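FAD:protein FMN transferase (Vibrio cholerae, PDB 6NXI) probably transfers the FMN moiety of FAD to a threonine hydroxyl of a target flavoprotein, releasing AMP, with magnesium or manganese as cofactor. Local coordinates at residues G28-D31 and S32-Q36; D167-S171 and Q172-N176; T136-N140 and T141-D145; I215-D219 and Y220-T224. All coordinates share one frame; numbering follows the deposited sequence. Where two conformers were deposited one is given.

Interaction 1: G28-D31 and S32-Q36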
loop_
_atom_site.group_PDB
_atom_site.type_symbol
_atom_site.label_atom_id
_atom_site.label_comp_id
_atom_site.label_asym_id
_atom_site.label_seq_id
_atom_site.Cartn_x
_atom_site.Cartn_y
_atom_site.Cartn_z
ATOM N N GLY A 28 -19.918 -16.504 -21.560
ATOM C CA GLY A 28 -20.866 -15.389 -21.344
ATOM C C GLY A 28 -20.227 -14.135 -20.766
ATOM O O GLY A 28 -20.959 -13.199 -20.422
ATOM N N ILE A 29 -18.913 -14.076 -20.612
ATOM C CA ILE A 29 -18.295 -12.829 -20.072
ATOM C C ILE A 29 -17.863 -11.917 -21.222
ATOM O O ILE A 29 -17.651 -12.397 -22.348
ATOM C CB ILE A 29 -17.150 -13.145 -19.104
ATOM C CG1 ILE A 29 -15.938 -13.740 -19.811
ATOM C CG2 ILE A 29 -17.617 -14.028 -17.963
ATOM C CD1 ILE A 29 -14.729 -13.806 -18.895
ATOM N N ALA A 30 -17.739 -10.625 -20.930
ATOM C CA ALA A 30 -17.215 -9.610 -21.855
ATOM C C ALA A 30 -15.862 -10.063 -22.428
ATOM O O ALA A 30 -15.073 -10.762 -21.727
ATOM C CB ALA A 30 -17.116 -8.291 -21.150
ATOM N N ASP A 31 -15.600 -9.621 -23.645
ATOM C CA ASP A 31 -14.294 -9.769 -24.321
ATOM C C ASP A 31 -13.247 -8.962 -23.537
ATOM O O ASP A 31 -13.601 -7.972 -22.849
ATOM C CB ASP A 31 -14.393 -9.293 -25.766
ATOM C CG ASP A 31 -14.840 -7.840 -25.824
ATOM O OD1 ASP A 31 -14.010 -7.005 -26.179
ATOM O OD2 ASP A 31 -16.029 -7.553 -25.482
ATOM N N SER A 32 -11.982 -9.313 -23.719
ATOM C CA SER A 32 -10.826 -8.709 -22.992
ATOM C C SER A 32 -10.729 -7.207 -23.289
ATOM O O SER A 32 -10.394 -6.427 -22.368
ATOM C CB SER A 32 -9.558 -9.424 -23.345
ATOM O OG SER A 32 -9.268 -9.297 -24.725
ATOM N N LYS A 33 -11.058 -6.765 -24.509
ATOM C CA LYS A 33 -10.956 -5.329 -24.837
ATOM C C LYS A 33 -11.950 -4.557 -23.982
ATOM O O LYS A 33 -11.595 -3.509 -23.487
ATOM C CB LYS A 33 -11.247 -5.022 -26.309
ATOM C CG LYS A 33 -10.765 -3.639 -26.731
ATOM C CD LYS A 33 -10.743 -3.428 -28.243
ATOM C CE LYS A 33 -12.023 -2.856 -28.813
ATOM N NZ LYS A 33 -12.239 -1.437 -28.423
ATOM N N THR A 34 -13.186 -5.020 -23.910
ATOM C CA THR A 34 -14.246 -4.364 -23.106
ATOM C C THR A 34 -13.761 -4.247 -21.653
ATOM O O THR A 34 -13.884 -3.184 -21.042
ATOM C CB THR A 34 -15.552 -5.155 -23.162
ATOM O OG1 THR A 34 -15.971 -5.138 -24.530
ATOM C CG2 THR A 34 -16.632 -4.576 -22.267
ATOM N N LEU A 35 -13.256 -5.349 -21.112
ATOM C CA LEU A 35 -12.804 -5.369 -19.702
ATOM C C LEU A 35 -11.649 -4.401 -19.520
ATOM O O LEU A 35 -11.631 -3.691 -18.488
ATOM C CB LEU A 35 -12.368 -6.785 -19.316
ATOM C CG LEU A 35 -13.481 -7.824 -19.294
ATOM C CD1 LEU A 35 -12.876 -9.221 -19.173
ATOM C CD2 LEU A 35 -14.458 -7.567 -18.166
ATOM N N GLN A 36 -10.639 -4.412 -20.393
ATOM C CA GLN A 36 -9.458 -3.554 -20.167
ATOM C C GLN A 36 -9.850 -2.086 -20.250
ATOM O O GLN A 36 -9.315 -1.252 -19.529
ATOM C CB GLN A 36 -8.355 -3.820 -21.184
ATOM C CG GLN A 36 -7.045 -3.129 -20.826
ATOM C CD GLN A 36 -5.848 -3.836 -21.421
ATOM O OE1 GLN A 36 -5.942 -4.423 -22.490
ATOM N NE2 GLN A 36 -4.705 -3.726 -20.770
HETATM O O HOH W 1 -11.283 -8.426 -27.088
#

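Interaction 2: D167-S171 and Q172-N176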
loop_
_atom_site.group_PDB
_atom_site.type_symbol
_atom_site.label_atom_id
_atom_site.label_comp_id
_atom_site.label_asym_id
_atom_site.label_seq_id
_atom_site.Cartn_x
_atom_site.Cartn_y
_atom_site.Cartn_z
ATOM N N ASP A 167 -13.448 -5.906 -7.683
ATOM C CA ASP A 167 -14.929 -5.806 -7.619
ATOM C C ASP A 167 -15.518 -5.668 -9.014
ATOM O O ASP A 167 -16.599 -6.252 -9.242
ATOM C CB ASP A 167 -15.390 -4.620 -6.782
ATOM C CG ASP A 167 -15.110 -4.766 -5.304
ATOM O OD1 ASP A 167 -14.698 -5.851 -4.862
ATOM O OD2 ASP A 167 -15.330 -3.782 -4.601
ATOM N N TYR A 168 -14.863 -4.952 -9.912
ATOM C CA TYR A 168 -15.306 -4.843 -11.320
ATOM C C TYR A 168 -15.304 -6.241 -11.961
ATOM O O TYR A 168 -16.282 -6.617 -12.682
ATOM C CB TYR A 168 -14.466 -3.843 -12.117
ATOM C CG TYR A 168 -14.772 -3.908 -13.594
ATOM C CD1 TYR A 168 -16.004 -3.526 -14.074
ATOM C CD2 TYR A 168 -13.886 -4.439 -14.521
ATOM C CE1 TYR A 168 -16.309 -3.572 -15.414
ATOM C CE2 TYR A 168 -14.194 -4.530 -15.867
ATOM C CZ TYR A 168 -15.427 -4.119 -16.323
ATOM O OH TYR A 168 -15.698 -4.224 -17.656
ATOM N N LEU A 169 -14.239 -7.012 -11.774
ATOM C CA LEU A 169 -14.186 -8.340 -12.428
ATOM C C LEU A 169 -15.357 -9.189 -11.907
ATOM O O LEU A 169 -16.001 -9.859 -12.726
ATOM C CB LEU A 169 -12.838 -8.995 -12.199
ATOM C CG LEU A 169 -11.654 -8.321 -12.878
ATOM C CD1 LEU A 169 -10.385 -9.087 -12.513
ATOM C CD2 LEU A 169 -11.817 -8.297 -14.396
ATOM N N GLN A 170 -15.612 -9.154 -10.606
ATOM C CA GLN A 170 -16.766 -9.892 -10.011
ATOM C C GLN A 170 -18.064 -9.414 -10.652
ATOM O O GLN A 170 -18.942 -10.262 -10.958
ATOM C CB GLN A 170 -16.716 -9.704 -8.505
ATOM C CG GLN A 170 -15.573 -10.484 -7.907
ATOM C CD GLN A 170 -15.451 -10.412 -6.409
ATOM O OE1 GLN A 170 -14.457 -10.889 -5.869
ATOM N NE2 GLN A 170 -16.462 -9.832 -5.741
ATOM N N SER A 171 -18.236 -8.093 -10.825
ATOM C CA SER A 171 -19.461 -7.494 -11.407
ATOM C C SER A 171 -19.650 -8.047 -12.819
ATOM O O SER A 171 -20.800 -8.139 -13.284
ATOM C CB SER A 171 -19.406 -5.982 -11.392
ATOM O OG SER A 171 -18.707 -5.478 -12.525
ATOM N N GLN A 172 -18.572 -8.462 -13.487
ATOM C CA GLN A 172 -18.618 -9.002 -14.876
ATOM C C GLN A 172 -18.700 -10.543 -14.866
ATOM O O GLN A 172 -18.619 -11.139 -15.981
ATOM C CB GLN A 172 -17.373 -8.480 -15.611
ATOM C CG GLN A 172 -17.427 -6.990 -15.920
ATOM C CD GLN A 172 -18.510 -6.650 -16.912
ATOM O OE1 GLN A 172 -18.660 -7.319 -17.911
ATOM N NE2 GLN A 172 -19.288 -5.614 -16.639
ATOM N N GLY A 173 -18.874 -11.185 -13.706
ATOM C CA GLY A 173 -19.060 -12.646 -13.586
ATOM C C GLY A 173 -17.765 -13.389 -13.774
ATOM O O GLY A 173 -17.800 -14.578 -14.093
ATOM N N ILE A 174 -16.647 -12.740 -13.419
ATOM C CA ILE A 174 -15.312 -13.397 -13.441
ATOM C C ILE A 174 -14.935 -13.784 -12.009
ATOM O O ILE A 174 -14.690 -12.885 -11.205
ATOM C CB ILE A 174 -14.275 -12.468 -14.093
ATOM C CG1 ILE A 174 -14.680 -12.152 -15.530
ATOM C CG2 ILE A 174 -12.852 -13.006 -14.037
ATOM C CD1 ILE A 174 -13.950 -10.978 -16.089
ATOM N N GLU A 175 -14.884 -15.080 -11.742
ATOM C CA GLU A 175 -14.727 -15.574 -10.357
ATOM C C GLU A 175 -13.340 -16.192 -10.188
ATOM O O GLU A 175 -13.053 -16.590 -9.070
ATOM C CB GLU A 175 -15.892 -16.478 -9.987
ATOM C CG GLU A 175 -17.256 -15.755 -10.083
ATOM C CD GLU A 175 -17.498 -14.425 -9.336
ATOM O OE1 GLU A 175 -16.915 -14.207 -8.272
ATOM O OE2 GLU A 175 -18.326 -13.580 -9.803
ATOM N N ASN A 176 -12.507 -16.201 -11.233
ATOM C CA ASN A 176 -11.123 -16.729 -11.138
ATOM C C ASN A 176 -10.165 -15.654 -11.651
ATOM O O ASN A 176 -10.051 -15.435 -12.865
ATOM C CB ASN A 176 -10.964 -18.026 -11.906
ATOM C CG ASN A 176 -11.992 -19.041 -11.481
ATOM O OD1 ASN A 176 -11.816 -19.710 -10.474
ATOM N ND2 ASN A 176 -13.086 -19.149 -12.230
HETATM O O HOH W 2 -19.802 -4.045 -14.432
#

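Interaction 3: T136-N140 and T141-D145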
loop_
_atom_site.group_PDB
_atom_site.type_symbol
_atom_site.label_atom_id
_atom_site.label_comp_id
_atom_site.label_asym_id
_atom_site.label_seq_id
_atom_site.Cartn_x
_atom_site.Cartn_y
_atom_site.Cartn_z
ATOM N N THR A 136 -9.268 15.852 9.901
ATOM C CA THR A 136 -10.561 15.308 10.387
ATOM C C THR A 136 -11.497 15.041 9.204
ATOM O O THR A 136 -11.423 15.731 8.149
ATOM C CB THR A 136 -11.137 16.206 11.491
ATOM O OG1 THR A 136 -11.118 17.553 11.033
ATOM C CG2 THR A 136 -10.327 16.150 12.767
ATOM N N ILE A 137 -12.398 14.077 9.439
ATOM C CA ILE A 137 -13.493 13.729 8.499
ATOM C C ILE A 137 -14.810 14.226 9.096
ATOM O O ILE A 137 -15.071 13.988 10.297
ATOM C CB ILE A 137 -13.522 12.224 8.227
ATOM C CG1 ILE A 137 -12.237 11.789 7.520
ATOM C CG2 ILE A 137 -14.772 11.874 7.450
ATOM C CD1 ILE A 137 -12.196 10.309 7.214
ATOM N N GLU A 138 -15.566 14.957 8.283
ATOM C CA GLU A 138 -16.914 15.469 8.659
ATOM C C GLU A 138 -17.826 15.181 7.456
ATOM O O GLU A 138 -17.682 15.882 6.411
ATOM C CB GLU A 138 -16.889 16.962 9.008
ATOM C CG GLU A 138 -16.157 17.301 10.303
ATOM C CD GLU A 138 -16.265 18.763 10.693
ATOM O OE1 GLU A 138 -17.282 19.113 11.319
ATOM O OE2 GLU A 138 -15.362 19.558 10.322
ATOM N N GLY A 139 -18.677 14.142 7.647
ATOM C CA GLY A 139 -19.613 13.680 6.613
ATOM C C GLY A 139 -18.804 13.277 5.410
ATOM O O GLY A 139 -17.929 12.405 5.587
ATOM N N ASN A 140 -18.999 13.967 4.285
ATOM C CA ASN A 140 -18.313 13.663 3.000
ATOM C C ASN A 140 -17.215 14.703 2.728
ATOM O O ASN A 140 -16.980 15.039 1.536
ATOM C CB ASN A 140 -19.344 13.595 1.875
ATOM C CG ASN A 140 -20.362 12.509 2.138
ATOM O OD1 ASN A 140 -20.057 11.533 2.824
ATOM N ND2 ASN A 140 -21.556 12.642 1.582
ATOM N N THR A 141 -16.586 15.227 3.782
ATOM C CA THR A 141 -15.552 16.282 3.645
ATOM C C THR A 141 -14.338 15.919 4.490
ATOM O O THR A 141 -14.437 15.106 5.450
ATOM C CB THR A 141 -16.065 17.693 4.012
ATOM O OG1 THR A 141 -16.131 17.730 5.432
ATOM C CG2 THR A 141 -17.414 17.982 3.395
ATOM N N LEU A 142 -13.229 16.522 4.098
ATOM C CA LEU A 142 -11.976 16.561 4.872
ATOM C C LEU A 142 -11.750 17.985 5.369
ATOM O O LEU A 142 -11.991 18.922 4.593
ATOM C CB LEU A 142 -10.809 16.168 3.954
ATOM C CG LEU A 142 -10.925 14.856 3.191
ATOM C CD1 LEU A 142 -9.606 14.586 2.472
ATOM C CD2 LEU A 142 -11.284 13.708 4.115
ATOM N N SER A 143 -11.148 18.118 6.558
ATOM C CA SER A 143 -10.648 19.439 7.015
ATOM C C SER A 143 -9.234 19.288 7.567
ATOM O O SER A 143 -8.855 18.183 8.035
ATOM C CB SER A 143 -11.578 20.151 7.989
ATOM O OG SER A 143 -12.237 19.241 8.846
ATOM N N LYS A 144 -8.483 20.363 7.437
ATOM C CA LYS A 144 -7.089 20.431 7.918
ATOM C C LYS A 144 -6.985 21.687 8.768
ATOM O O LYS A 144 -7.440 22.730 8.272
ATOM C CB LYS A 144 -6.116 20.431 6.739
ATOM C CG LYS A 144 -6.399 21.460 5.652
ATOM C CD LYS A 144 -5.753 21.161 4.301
ATOM C CE LYS A 144 -4.424 21.848 4.122
ATOM N NZ LYS A 144 -3.907 21.637 2.754
ATOM N N ASP A 145 -6.477 21.550 9.997
ATOM C CA ASP A 145 -6.490 22.661 10.988
ATOM C C ASP A 145 -5.224 23.476 10.781
ATOM O O ASP A 145 -5.068 24.508 11.464
ATOM C CB ASP A 145 -6.662 22.165 12.418
ATOM C CG ASP A 145 -5.501 21.381 12.993
ATOM O OD1 ASP A 145 -4.408 21.295 12.337
ATOM O OD2 ASP A 145 -5.698 20.862 14.102
HETATM O O HOH W 3 -8.882 19.106 11.210
#

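Interaction 4: I215-D219 and Y220-T224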
loop_
_atom_site.group_PDB
_atom_site.type_symbol
_atom_site.label_atom_id
_atom_site.label_comp_id
_atom_site.label_asym_id
_atom_site.label_seq_id
_atom_site.Cartn_x
_atom_site.Cartn_y
_atom_site.Cartn_z
ATOM N N ILE A 215 3.351 -19.718 -1.945
ATOM C CA ILE A 215 2.149 -19.988 -1.112
ATOM C C ILE A 215 0.879 -19.778 -1.945
ATOM O O ILE A 215 0.910 -19.071 -2.985
ATOM C CB ILE A 215 2.147 -19.115 0.148
ATOM C CG1 ILE A 215 1.981 -17.627 -0.159
ATOM C CG2 ILE A 215 3.414 -19.351 0.960
ATOM C CD1 ILE A 215 1.442 -16.796 0.979
ATOM N N GLU A 216 -0.228 -20.304 -1.424
ATOM C CA GLU A 216 -1.581 -20.197 -2.035
ATOM C C GLU A 216 -2.479 -19.501 -1.024
ATOM O O GLU A 216 -3.067 -20.140 -0.164
ATOM C CB GLU A 216 -2.049 -21.614 -2.377
ATOM C CG GLU A 216 -1.269 -22.234 -3.528
ATOM C CD GLU A 216 -1.558 -23.700 -3.810
ATOM O OE1 GLU A 216 -2.527 -24.224 -3.249
ATOM O OE2 GLU A 216 -0.804 -24.312 -4.580
ATOM N N PRO A 217 -2.598 -18.171 -1.058
ATOM C CA PRO A 217 -3.454 -17.458 -0.106
ATOM C C PRO A 217 -4.961 -17.752 -0.168
ATOM O O PRO A 217 -5.656 -17.427 0.779
ATOM C CB PRO A 217 -3.250 -15.994 -0.481
ATOM C CG PRO A 217 -1.905 -15.969 -1.150
ATOM C CD PRO A 217 -1.797 -17.274 -1.904
ATOM N N GLY A 218 -5.437 -18.351 -1.258
ATOM C CA GLY A 218 -6.864 -18.520 -1.534
ATOM C C GLY A 218 -7.503 -17.183 -1.856
ATOM O O GLY A 218 -6.866 -16.376 -2.580
ATOM N N ASP A 219 -8.729 -16.963 -1.412
ATOM C CA ASP A 219 -9.516 -15.762 -1.785
ATOM C C ASP A 219 -9.155 -14.657 -0.795
ATOM O O ASP A 219 -9.785 -14.535 0.273
ATOM C CB ASP A 219 -11.011 -16.044 -1.834
ATOM C CG ASP A 219 -11.442 -17.004 -2.921
ATOM O OD1 ASP A 219 -10.575 -17.448 -3.731
ATOM O OD2 ASP A 219 -12.648 -17.412 -2.878
ATOM N N TYR A 220 -8.110 -13.930 -1.125
ATOM C CA TYR A 220 -7.444 -12.991 -0.189
ATOM C C TYR A 220 -6.677 -11.957 -0.995
ATOM O O TYR A 220 -6.329 -12.192 -2.171
ATOM C CB TYR A 220 -6.393 -13.696 0.680
ATOM C CG TYR A 220 -6.676 -13.846 2.151
ATOM C CD1 TYR A 220 -7.210 -12.816 2.902
ATOM C CD2 TYR A 220 -6.247 -14.975 2.833
ATOM C CE1 TYR A 220 -7.444 -12.950 4.260
ATOM C CE2 TYR A 220 -6.463 -15.122 4.193
ATOM C CZ TYR A 220 -7.075 -14.106 4.906
ATOM O OH TYR A 220 -7.279 -14.214 6.251
ATOM N N ALA A 221 -6.384 -10.833 -0.348
ATOM C CA ALA A 221 -5.405 -9.852 -0.841
ATOM C C ALA A 221 -4.111 -10.004 -0.047
ATOM O O ALA A 221 -4.139 -10.470 1.107
ATOM C CB ALA A 221 -5.953 -8.458 -0.703
ATOM N N ILE A 222 -3.037 -9.700 -0.738
ATOM C CA ILE A 222 -1.664 -9.736 -0.200
ATOM C C ILE A 222 -0.958 -8.438 -0.531
ATOM O O ILE A 222 -0.854 -8.079 -1.687
ATOM C CB ILE A 222 -0.884 -10.943 -0.774
ATOM C CG1 ILE A 222 -1.682 -12.234 -0.778
ATOM C CG2 ILE A 222 0.410 -11.040 -0.003
ATOM C CD1 ILE A 222 -2.453 -12.509 -2.077
ATOM N N ALA A 223 -0.295 -7.858 0.458
ATOM C CA ALA A 223 0.503 -6.636 0.272
ATOM C C ALA A 223 1.832 -6.859 0.951
ATOM O O ALA A 223 1.884 -7.514 2.016
ATOM C CB ALA A 223 -0.162 -5.420 0.845
ATOM N N THR A 224 2.870 -6.301 0.339
ATOM C CA THR A 224 4.241 -6.392 0.882
ATOM C C THR A 224 4.882 -5.006 0.929
ATOM O O THR A 224 4.874 -4.311 -0.081
ATOM C CB THR A 224 5.079 -7.342 0.019
ATOM O OG1 THR A 224 4.502 -8.645 0.048
ATOM C CG2 THR A 224 6.498 -7.459 0.515
#

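Interaction 1: G28-D31 and S32-Q36
This is a local N-terminal helix contact at the surface, D31 meeting T34 and L35 where the loop after strand 17-24 runs into helix 32-50. The D31 carboxylate folds over the first turn and is gripped at both oxygens. T34 N donates to D31 OD1 over 3.1 Å, reaching it from above the carboxylate plane, 57° out of it, whereas T34 OG1 gives its proton to D31 OD2 on the syn side at 2.6 Å. D31 is thus the N-cap of the helix, and the two bonds to a single threonine fix the rotation of its carboxylate. With chi1 at 58°, D31 CG lies between its own backbone N and carbonyl carbon, which turns the group back over the helix end. Its negative charge there probably interacts favourably with the helix dipole. A water completes the cap, donating to D31 OD1 and accepting from K33 N at 3.1 Å. Behind the polar cap the regular helical pattern begins with L35 N to D31 O, 3.2 Å and nearly straight at 164°. A30 CB adds apolar contacts with T34 CG2 at 3.9 Å and L35 CD2 at 4.1 Å, while L35 also rests on Y23 of strand 17-24.

Interaction 2: D167-S171 and Q172-N176
A Schellman motif ends helix 157-171, with G173 as its C-prime residue at positive phi. Its two defining bonds run back to the last turn: I174 N donates to L169 O at 3.0 Å, and G173 N to Q170 O at 2.9 Å. Q172 N makes only weak bonds, to the carbonyl oxygens of Y168 and L169. Y168 O, the backbone carbonyl oxygen, also accepts from S171 OG at 2.7 Å, so the serine hydroxyl is turned back onto the helix. A water gives a proton to S171 OG and accepts from Q172 NE2 at 2.8 Å, tying the amide to the helix end.

The Q172 side chain doubles back, bent at chi2 (-66°), and lays its CG over one face of the Y168 ring, 3.9 Å from the centroid, a CH-pi contact; the amide beyond it is turned 31° from the ring plane. On the apolar side, L169 CD2 meets I174 CD1 at 3.8 Å. The E175 carboxylate passes Q170 CG but forms its salt bridge with K188, and Q170 OE1 bonds to Y177 OH. Y168 and I174 pack on L35 of helix 32-50, L169 reaches I21 of strand 17-24, and Q170 lies against R186 and K188 of strand 184-188.

Interaction 3: T136-N140 and T141-D145
Strands 135-138 and 141-144 form a tight beta hairpin, their short segments running antiparallel at 143° with axes 4.8 Å apart. A type II' turn from E138 to T141 reverses the chain, with G139 at positive phi. T136 with S143 and E138 with T141 are hydrogen-bonded pairs, and I137 with L142 is the non-hydrogen-bonded pair between them. The outer pair is joined by two good bonds, T136 N to S143 O at 3.0 Å and S143 N to T136 O at 2.9 Å. Nearer the turn, E138 N donates to T141 O and T141 N to E138 O.

On the face of I137 and L142 the two side chains lie side by side, pointing the same way, and I137 CG1 touches L142 CD2 at 4.0 Å. Helix 75-90 packs on I137 through L78, V81 and I85, while L142 touches V73. Strand 141-144 also pairs with strand 71-72, placing it in the middle of a three-stranded sheet.

The opposite face is polar. T136 OG1 and S143 OG are hydrogen-bonded at 3.0 Å, and a water lies 2.7 Å from T136 OG1. T141 OG1 is swung toward the turn by chi1 of 76°, placing it between its own backbone N and carbonyl carbon. From there it donates to E138 O over 2.6 Å, in the carbonyl plane and on a lone pair, so that this oxygen accepts from both the amide and the hydroxyl of T141.

Interaction 4: I215-D219 and Y220-T224
P217 and I222 make the close-packed half of this contact, while D219 carries the chain round on the solvent side. P217 CG meets I222 CD1 at 3.6 Å, the two side chains crossing at about a right angle, and P217 CB approaches the same methyl at 3.9 Å. A chi2 of 92°, away from the usual staggered values, directs I222 CD1 to the proline. This apolar cluster is buried: L187 of strand 184-188 and I199 of strand 199-203 touch both residues, and L261 of strand 255-262 also packs on I222.

The link between strands 211-215 and 220-225 turns through G218, at positive phi, and then through an inverse gamma turn centred on D219. The connection leads from the small two-stranded sheet into an inner strand of the large antiparallel sheet, where strand 220-225 lies between strands 184-188 and 255-262.

Y220 flanks the proline. P217 O sits at the edge of the Y220 ring, near its plane, 3.3 Å from Y220 CD2, and P217 CB and Y220 CB are in apolar contact, 4.1 Å apart. The loose part is the turn itself, where D219 is exposed and its side chain meets strand 220-225 through little more than CB, 3.7 Å from Y220 N. D219 OD1 accepts from G189 N, and the D219 carbonyl oxygen takes a hydrogen bond from K263 NZ. The same lysine forms a cation-pi contact with the Y220 ring.

Interactions 1 and 2 cap opposite kinds of helix end, one the start of helix 32-50 and the other the finish of helix 157-171, and they touch: the loop and helix of interaction 1 pack directly on the turn of interaction 2. Interaction 1 is the more exposed and relies on a charged side chain, whereas interaction 2, partly buried, closes its turn chiefly through backbone bonds. Interaction 3 stands apart, its centre about 33 Å from that of interaction 2, and divides hydroxyl chemistry from apolar packing between the faces of a hairpin. Interaction 4 lies nearest the chain's centre and depends on apolar packing, with the side chain of I222 about 11 Å from a bound magnesium ion.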